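Local structure of putative tagatose-6-phosphate ketose/aldose isomerase (Escherichia coli, 3C3J) at residues H103-N115 against E132-L146. The protein is a putative isomerase of the SIS family, whose chain carries two SIS domains, each built round a parallel beta sheet flanked by helices. Numbering follows the deposited sequence.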
ATOM      1  N   HIS A 103      22.984   6.157  -7.406  1.00 16.48           N
ATOM      2  CA  HIS A 103      22.682   7.485  -6.872  1.00 17.10           C
ATOM      3  C   HIS A 103      23.044   7.562  -5.394  1.00 15.54           C
ATOM      4  O   HIS A 103      23.021   6.535  -4.705  1.00 14.99           O
ATOM      5  CB  HIS A 103      21.192   7.817  -6.976  1.00 17.68           C
ATOM      6  CG  HIS A 103      20.642   7.721  -8.358  1.00 21.25           C
ATOM      7  ND1 HIS A 103      21.121   8.470  -9.405  1.00 25.76           N
ATOM      8  CD2 HIS A 103      19.641   6.965  -8.860  1.00 24.10           C
ATOM      9  CE1 HIS A 103      20.450   8.168 -10.500  1.00 24.75           C
ATOM     10  NE2 HIS A 103      19.529   7.274 -10.191  1.00 24.94           N
ATOM     11  N   PRO A 104      23.307   8.777  -4.890  1.00 14.53           N
ATOM     12  CA  PRO A 104      23.459   8.887  -3.453  1.00 14.00           C
ATOM     13  C   PRO A 104      22.110   8.625  -2.776  1.00 13.93           C
ATOM     14  O   PRO A 104      21.049   8.773  -3.401  1.00 14.67           O
ATOM     15  CB  PRO A 104      23.942  10.339  -3.225  1.00 14.35           C
ATOM     16  CG  PRO A 104      24.268  10.892  -4.595  1.00 15.49           C
ATOM     17  CD  PRO A 104      23.452  10.091  -5.560  1.00 14.58           C
ATOM     18  N   LEU A 105      22.170   8.171  -1.535  1.00 13.30           N
ATOM     19  CA  LEU A 105      20.979   7.910  -0.739  1.00 12.62           C
ATOM     20  C   LEU A 105      21.075   8.547   0.642  1.00 11.96           C
ATOM     21  O   LEU A 105      22.106   8.462   1.310  1.00 13.29           O
ATOM     22  CB  LEU A 105      20.809   6.401  -0.568  1.00 11.99           C
ATOM     23  CG  LEU A 105      19.720   5.891   0.379  1.00 12.41           C
ATOM     24  CD1 LEU A 105      18.317   6.331  -0.058  1.00 10.98           C
ATOM     25  CD2 LEU A 105      19.763   4.383   0.518  1.00 11.66           C
ATOM     26  N   LEU A 106      19.969   9.130   1.095  1.00 11.81           N
ATOM     27  CA  LEU A 106      19.795   9.533   2.469  1.00 12.15           C
ATOM     28  C   LEU A 106      18.665   8.658   3.004  1.00 12.12           C
ATOM     29  O   LEU A 106      17.534   8.743   2.516  1.00 12.15           O
ATOM     30  CB  LEU A 106      19.411  11.009   2.580  1.00 12.38           C
ATOM     31  CG  LEU A 106      19.062  11.503   3.997  1.00 12.12           C
ATOM     32  CD1 LEU A 106      20.201  11.218   5.008  1.00 13.33           C
ATOM     33  CD2 LEU A 106      18.643  12.997   4.005  1.00 13.92           C
ATOM     34  N   LEU A 107      18.978   7.822   3.971  1.00 12.42           N
ATOM     35  CA  LEU A 107      17.992   6.913   4.566  1.00 12.13           C
ATOM     36  C   LEU A 107      17.515   7.481   5.887  1.00 12.17           C
ATOM     37  O   LEU A 107      18.314   7.662   6.826  1.00 11.91           O
ATOM     38  CB  LEU A 107      18.578   5.511   4.782  1.00 12.31           C
ATOM     39  CG  LEU A 107      17.593   4.413   5.184  1.00 12.79           C
ATOM     40  CD1 LEU A 107      16.549   4.169   4.056  1.00 14.14           C
ATOM     41  CD2 LEU A 107      18.342   3.121   5.566  1.00 11.97           C
ATOM     42  N   ILE A 108      16.214   7.768   5.953  1.00 12.70           N
ATOM     43  CA  ILE A 108      15.587   8.260   7.179  1.00 12.86           C
ATOM     44  C   ILE A 108      14.934   7.056   7.874  1.00 12.55           C
ATOM     45  O   ILE A 108      13.956   6.497   7.381  1.00 12.90           O
ATOM     46  CB  ILE A 108      14.572   9.359   6.884  1.00 13.07           C
ATOM     47  CG1 ILE A 108      15.252  10.514   6.142  1.00 15.82           C
ATOM     48  CG2 ILE A 108      13.941   9.879   8.198  1.00 13.55           C
ATOM     49  CD1 ILE A 108      14.284  11.337   5.368  1.00 17.59           C
ATOM     50  N   SER A 109      15.537   6.605   8.967  1.00 12.46           N
ATOM     51  CA  SER A 109      15.120   5.359   9.624  1.00 13.40           C
ATOM     52  C   SER A 109      14.323   5.725  10.870  1.00 14.20           C
ATOM     53  O   SER A 109      14.854   6.347  11.775  1.00 15.62           O
ATOM     54  CB  SER A 109      16.346   4.521  10.023  1.00 13.61           C
ATOM     55  OG  SER A 109      16.990   3.900   8.903  1.00 15.01           O
ATOM     56  N   PHE A 110      13.050   5.341  10.910  1.00 14.30           N
ATOM     57  CA  PHE A 110      12.212   5.471  12.091  1.00 14.68           C
ATOM     58  C   PHE A 110      12.252   4.203  12.936  1.00 15.63           C
ATOM     59  O   PHE A 110      12.078   3.106  12.428  1.00 16.77           O
ATOM     60  CB  PHE A 110      10.769   5.740  11.660  1.00 14.40           C
ATOM     61  CG  PHE A 110      10.599   7.005  10.900  1.00 14.01           C
ATOM     62  CD1 PHE A 110      10.699   8.225  11.540  1.00 14.11           C
ATOM     63  CD2 PHE A 110      10.333   6.989   9.532  1.00 15.11           C
ATOM     64  CE1 PHE A 110      10.534   9.407  10.850  1.00 13.90           C
ATOM     65  CE2 PHE A 110      10.172   8.193   8.822  1.00 17.09           C
ATOM     66  CZ  PHE A 110      10.278   9.396   9.481  1.00 15.62           C
ATOM     67  N   GLY A 111      12.461   4.348  14.235  1.00 16.90           N
ATOM     68  CA  GLY A 111      12.340   3.203  15.155  1.00 17.45           C
ATOM     69  C   GLY A 111      12.146   3.671  16.579  1.00 18.72           C
ATOM     70  O   GLY A 111      12.927   4.485  17.090  1.00 19.44           O
ATOM     71  N   ARG A 112      11.091   3.189  17.213  1.00 19.40           N
ATOM     72  CA  ARG A 112      10.822   3.496  18.609  1.00 21.09           C
ATOM     73  C   ARG A 112      11.981   3.001  19.491  1.00 21.21           C
ATOM     74  O   ARG A 112      12.626   3.799  20.163  1.00 22.32           O
ATOM     75  CB  ARG A 112       9.479   2.898  19.035  1.00 20.86           C
ATOM     76  CG  ARG A 112       9.230   3.006  20.542  1.00 21.14           C
ATOM     77  CD  ARG A 112       7.960   2.370  21.019  1.00 22.03           C
ATOM     78  NE  ARG A 112       7.616   1.087  20.414  1.00 22.06           N
ATOM     79  CZ  ARG A 112       6.546   0.370  20.766  1.00 21.88           C
ATOM     80  NH1 ARG A 112       5.776   0.752  21.776  1.00 20.41           N
ATOM     81  NH2 ARG A 112       6.261  -0.758  20.132  1.00 23.04           N
ATOM     82  N   SER A 113      12.286   1.712  19.442  1.00 21.58           N
ATOM     83  CA  SER A 113      13.381   1.149  20.245  1.00 21.21           C
ATOM     84  C   SER A 113      14.757   1.331  19.636  1.00 21.21           C
ATOM     85  O   SER A 113      15.747   1.334  20.351  1.00 21.09           O
ATOM     86  CB  SER A 113      13.156  -0.349  20.479  1.00 22.22           C
ATOM     87  OG  SER A 113      13.437  -1.120  19.312  1.00 21.33           O
ATOM     88  N   GLY A 114      14.819   1.440  18.304  1.00 21.19           N
ATOM     89  CA  GLY A 114      16.076   1.517  17.576  1.00 21.15           C
ATOM     90  C   GLY A 114      16.779   0.170  17.510  1.00 21.51           C
ATOM     91  O   GLY A 114      17.895   0.067  17.004  1.00 21.44           O
ATOM     92  N   ASN A 115      16.095  -0.856  18.007  1.00 21.42           N
ATOM     93  CA  ASN A 115      16.654  -2.184  18.151  1.00 22.74           C
ATOM     94  C   ASN A 115      15.936  -3.261  17.306  1.00 22.39           C
ATOM     95  O   ASN A 115      16.363  -4.421  17.296  1.00 23.86           O
ATOM     96  CB  ASN A 115      16.598  -2.604  19.627  1.00 23.24           C
ATOM     97  CG  ASN A 115      17.598  -1.880  20.508  1.00 24.73           C
ATOM     98  OD1 ASN A 115      17.302  -1.629  21.682  1.00 28.88           O
ATOM     99  ND2 ASN A 115      18.777  -1.552  19.976  1.00 24.70           N
ATOM    100  N   GLU A 132      27.440   5.806  -1.916  1.00 14.28           N
ATOM    101  CA  GLU A 132      27.326   7.081  -1.206  1.00 15.36           C
ATOM    102  C   GLU A 132      26.012   7.137  -0.425  1.00 14.95           C
ATOM    103  O   GLU A 132      24.975   7.561  -0.927  1.00 15.91           O
ATOM    104  CB  GLU A 132      27.452   8.261  -2.177  1.00 15.17           C
ATOM    105  CG  GLU A 132      27.727   9.565  -1.434  1.00 17.31           C
ATOM    106  CD  GLU A 132      27.748  10.801  -2.310  1.00 18.61           C
ATOM    107  OE1 GLU A 132      27.740  10.682  -3.559  1.00 20.99           O
ATOM    108  OE2 GLU A 132      27.780  11.906  -1.709  1.00 23.36           O
ATOM    109  N   CYS A 133      26.097   6.722   0.829  1.00 15.40           N
ATOM    110  CA  CYS A 133      24.937   6.500   1.669  1.00 14.44           C
ATOM    111  C   CYS A 133      25.072   7.298   2.960  1.00 14.94           C
ATOM    112  O   CYS A 133      26.155   7.298   3.613  1.00 14.90           O
ATOM    113  CB  CYS A 133      24.788   5.022   1.996  1.00 14.32           C
ATOM    114  SG  CYS A 133      23.171   4.611   2.628  1.00 15.95           S
ATOM    115  N   TYR A 134      23.988   8.000   3.293  1.00 14.28           N
ATOM    116  CA  TYR A 134      23.900   8.818   4.497  1.00 14.76           C
ATOM    117  C   TYR A 134      22.655   8.406   5.257  1.00 14.46           C
ATOM    118  O   TYR A 134      21.722   7.850   4.680  1.00 13.89           O
ATOM    119  CB  TYR A 134      23.844  10.307   4.174  1.00 15.99           C
ATOM    120  CG  TYR A 134      24.956  10.761   3.268  1.00 17.17           C
ATOM    121  CD1 TYR A 134      26.193  11.142   3.784  1.00 18.69           C
ATOM    122  CD2 TYR A 134      24.775  10.780   1.887  1.00 18.71           C
ATOM    123  CE1 TYR A 134      27.218  11.535   2.939  1.00 19.61           C
ATOM    124  CE2 TYR A 134      25.803  11.201   1.021  1.00 17.89           C
ATOM    125  CZ  TYR A 134      27.011  11.571   1.557  1.00 18.86           C
ATOM    126  OH  TYR A 134      28.042  11.955   0.711  1.00 21.08           O
ATOM    127  N   HIS A 135      22.666   8.668   6.553  1.00 14.08           N
ATOM    128  CA  HIS A 135      21.590   8.236   7.474  1.00 14.19           C
ATOM    129  C   HIS A 135      21.149   9.343   8.403  1.00 14.63           C
ATOM    130  O   HIS A 135      21.999  10.074   8.961  1.00 14.42           O
ATOM    131  CB  HIS A 135      22.063   7.058   8.318  1.00 14.52           C
ATOM    132  CG  HIS A 135      22.345   5.839   7.522  1.00 14.22           C
ATOM    133  ND1 HIS A 135      23.610   5.517   7.077  1.00 17.72           N
ATOM    134  CD2 HIS A 135      21.517   4.893   7.030  1.00 13.54           C
ATOM    135  CE1 HIS A 135      23.543   4.402   6.375  1.00 15.78           C
ATOM    136  NE2 HIS A 135      22.286   4.005   6.328  1.00 18.51           N
ATOM    137  N   LEU A 136      19.830   9.448   8.582  1.00 15.05           N
ATOM    138  CA  LEU A 136      19.209  10.266   9.607  1.00 14.85           C
ATOM    139  C   LEU A 136      18.184   9.412  10.359  1.00 14.43           C
ATOM    140  O   LEU A 136      17.002   9.435  10.055  1.00 12.94           O
ATOM    141  CB  LEU A 136      18.530  11.485   8.995  1.00 14.51           C
ATOM    142  CG  LEU A 136      18.069  12.576   9.997  1.00 17.02           C
ATOM    143  CD1 LEU A 136      19.155  13.603  10.153  1.00 20.54           C
ATOM    144  CD2 LEU A 136      16.769  13.230   9.533  1.00 19.04           C
ATOM    145  N   PRO A 137      18.643   8.625  11.336  1.00 14.32           N
ATOM    146  CA  PRO A 137      17.661   7.947  12.174  1.00 14.21           C
ATOM    147  C   PRO A 137      16.870   8.911  13.053  1.00 14.38           C
ATOM    148  O   PRO A 137      17.422   9.886  13.582  1.00 14.09           O
ATOM    149  CB  PRO A 137      18.502   6.996  13.024  1.00 14.14           C
ATOM    150  CG  PRO A 137      19.878   7.048  12.422  1.00 16.51           C
ATOM    151  CD  PRO A 137      20.024   8.319  11.730  1.00 14.38           C
ATOM    152  N   ILE A 138      15.572   8.646  13.166  1.00 13.93           N
ATOM    153  CA  ILE A 138      14.675   9.398  14.045  1.00 13.72           C
ATOM    154  C   ILE A 138      14.105   8.339  14.970  1.00 13.63           C
ATOM    155  O   ILE A 138      13.340   7.453  14.540  1.00 13.99           O
ATOM    156  CB  ILE A 138      13.590  10.146  13.243  1.00 14.10           C
ATOM    157  CG1 ILE A 138      14.256  11.139  12.287  1.00 13.34           C
ATOM    158  CG2 ILE A 138      12.595  10.859  14.173  1.00 14.24           C
ATOM    159  CD1 ILE A 138      13.296  11.991  11.370  1.00 12.92           C
ATOM    160  N   THR A 139      14.498   8.415  16.233  1.00 13.16           N
ATOM    161  CA  THR A 139      14.327   7.306  17.165  1.00 14.57           C
ATOM    162  C   THR A 139      14.040   7.771  18.612  1.00 14.54           C
ATOM    163  O   THR A 139      14.420   8.867  19.015  1.00 13.53           O
ATOM    164  CB  THR A 139      15.586   6.368  17.093  1.00 14.51           C
ATOM    165  OG1 THR A 139      15.407   5.220  17.925  1.00 16.95           O
ATOM    166  CG2 THR A 139      16.869   7.113  17.498  1.00 14.92           C
ATOM    167  N   CYS A 140      13.373   6.909  19.376  1.00 15.36           N
ATOM    168  CA  CYS A 140      12.949   7.231  20.744  1.00 16.75           C
ATOM    169  C   CYS A 140      13.821   6.633  21.856  1.00 18.14           C
ATOM    170  O   CYS A 140      13.532   6.853  23.029  1.00 19.19           O
ATOM    171  CB  CYS A 140      11.467   6.834  20.948  1.00 16.30           C
ATOM    172  SG  CYS A 140      10.342   7.528  19.687  1.00 18.50           S
ATOM    173  N   ASN A 141      14.916   5.952  21.503  1.00 18.64           N
ATOM    174  CA  ASN A 141      15.769   5.258  22.464  1.00 19.27           C
ATOM    175  C   ASN A 141      17.241   5.624  22.290  1.00 19.08           C
ATOM    176  O   ASN A 141      17.894   5.242  21.314  1.00 18.67           O
ATOM    177  CB  ASN A 141      15.567   3.736  22.314  1.00 20.17           C
ATOM    178  CG  ASN A 141      16.302   2.916  23.363  1.00 20.09           C
ATOM    179  OD1 ASN A 141      16.679   3.421  24.416  1.00 21.98           O
ATOM    180  ND2 ASN A 141      16.452   1.614  23.097  1.00 21.68           N
ATOM    181  N   GLU A 142      17.774   6.380  23.243  1.00 19.56           N
ATOM    182  CA  GLU A 142      19.163   6.829  23.192  1.00 20.30           C
ATOM    183  C   GLU A 142      20.168   5.647  23.146  1.00 20.28           C
ATOM    184  O   GLU A 142      21.235   5.728  22.521  1.00 20.90           O
ATOM    185  CB  GLU A 142      19.443   7.742  24.405  1.00 20.32           C
ATOM    186  CG  GLU A 142      20.903   8.137  24.569  1.00 21.43           C
ATOM    187  CD  GLU A 142      21.758   7.062  25.250  1.00 20.74           C
ATOM    188  OE1 GLU A 142      21.227   6.067  25.810  1.00 27.03           O
ATOM    189  OE2 GLU A 142      22.973   7.210  25.216  1.00 25.03           O
ATOM    190  N   ALA A 143      19.795   4.554  23.790  1.00 20.21           N
ATOM    191  CA  ALA A 143      20.667   3.386  23.906  1.00 20.82           C
ATOM    192  C   ALA A 143      20.477   2.379  22.748  1.00 21.03           C
ATOM    193  O   ALA A 143      21.200   1.392  22.680  1.00 21.68           O
ATOM    194  CB  ALA A 143      20.432   2.705  25.238  1.00 20.27           C
ATOM    195  N   GLY A 144      19.523   2.626  21.847  1.00 20.43           N
ATOM    196  CA  GLY A 144      19.282   1.722  20.733  1.00 20.19           C
ATOM    197  C   GLY A 144      20.353   1.789  19.680  1.00 19.07           C
ATOM    198  O   GLY A 144      21.047   2.777  19.543  1.00 18.65           O
ATOM    199  N   ALA A 145      20.469   0.703  18.924  1.00 20.59           N
ATOM    200  CA  ALA A 145      21.392   0.554  17.811  1.00 20.43           C
ATOM    201  C   ALA A 145      21.284   1.677  16.785  1.00 20.72           C
ATOM    202  O   ALA A 145      22.303   2.234  16.393  1.00 21.72           O
ATOM    203  CB  ALA A 145      21.141  -0.795  17.147  1.00 21.25           C
ATOM    204  N   LEU A 146      20.061   2.050  16.380  1.00 20.51           N
ATOM    205  CA  LEU A 146      19.910   3.128  15.405  1.00 19.70           C
ATOM    206  C   LEU A 146      20.634   4.382  15.864  1.00 20.15           C
ATOM    207  O   LEU A 146      21.411   4.984  15.100  1.00 19.32           O
ATOM    208  CB  LEU A 146      18.429   3.476  15.142  1.00 20.43           C
ATOM    209  CG  LEU A 146      17.593   2.663  14.170  1.00 18.43           C
ATOM    210  CD1 LEU A 146      16.138   3.265  14.065  1.00 16.35           C
ATOM    211  CD2 LEU A 146      18.280   2.524  12.809  1.00 17.74           C
TER
HETATM  212  O   HOH W   1      25.772   5.950  -4.281  1.00 14.44           O
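A right-handed beta-alpha-beta unit of the first SIS domain brings strand 105-111 beside strand 133-139, and Leu105 and Leu107 each use N and O to bond the residues before and after their partners Cys133 and His135, the usual parallel ladder. Leu107 N reaches Tyr134 O at 2.8 Å, and Leu107 O takes up Leu136 N. Near the middle the ladder slackens: Ser109 N to Leu136 O is a weak bond of 3.4 Å, after which Ile138 N restores the pattern on Ser109 O. On the face carrying Phe110, Ile138 lies alongside the phenyl ring, with its CD1 3.8 Å from Phe110 CE1 and also against Ile108 CG2.

Where the strands end, side chains join the backbone in holding the loops. Thr139 holds OG1 anti to its own N (chi1 -176°), and from there the hydroxyl donates to Gly111 O at 2.7 Å. Asn141 ND2 donates to a lone pair of Ser113 O at 2.8 Å, with that oxygen close to the plane of the Asn141 amide. Gly114 O then accepts Leu146 N at 3.0 Å in the first turn of helix 145-151, while Leu146 CD2 packs against Ser109 CB, 3.9 Å away.

Helix 117-129, the crossover connection, covers Ser109 and His135 through Val123; helix 174-187 lays Met179 on Phe110 and Ile138 across the other face, and strand 55-59 continues the sheet beyond strand 105-111.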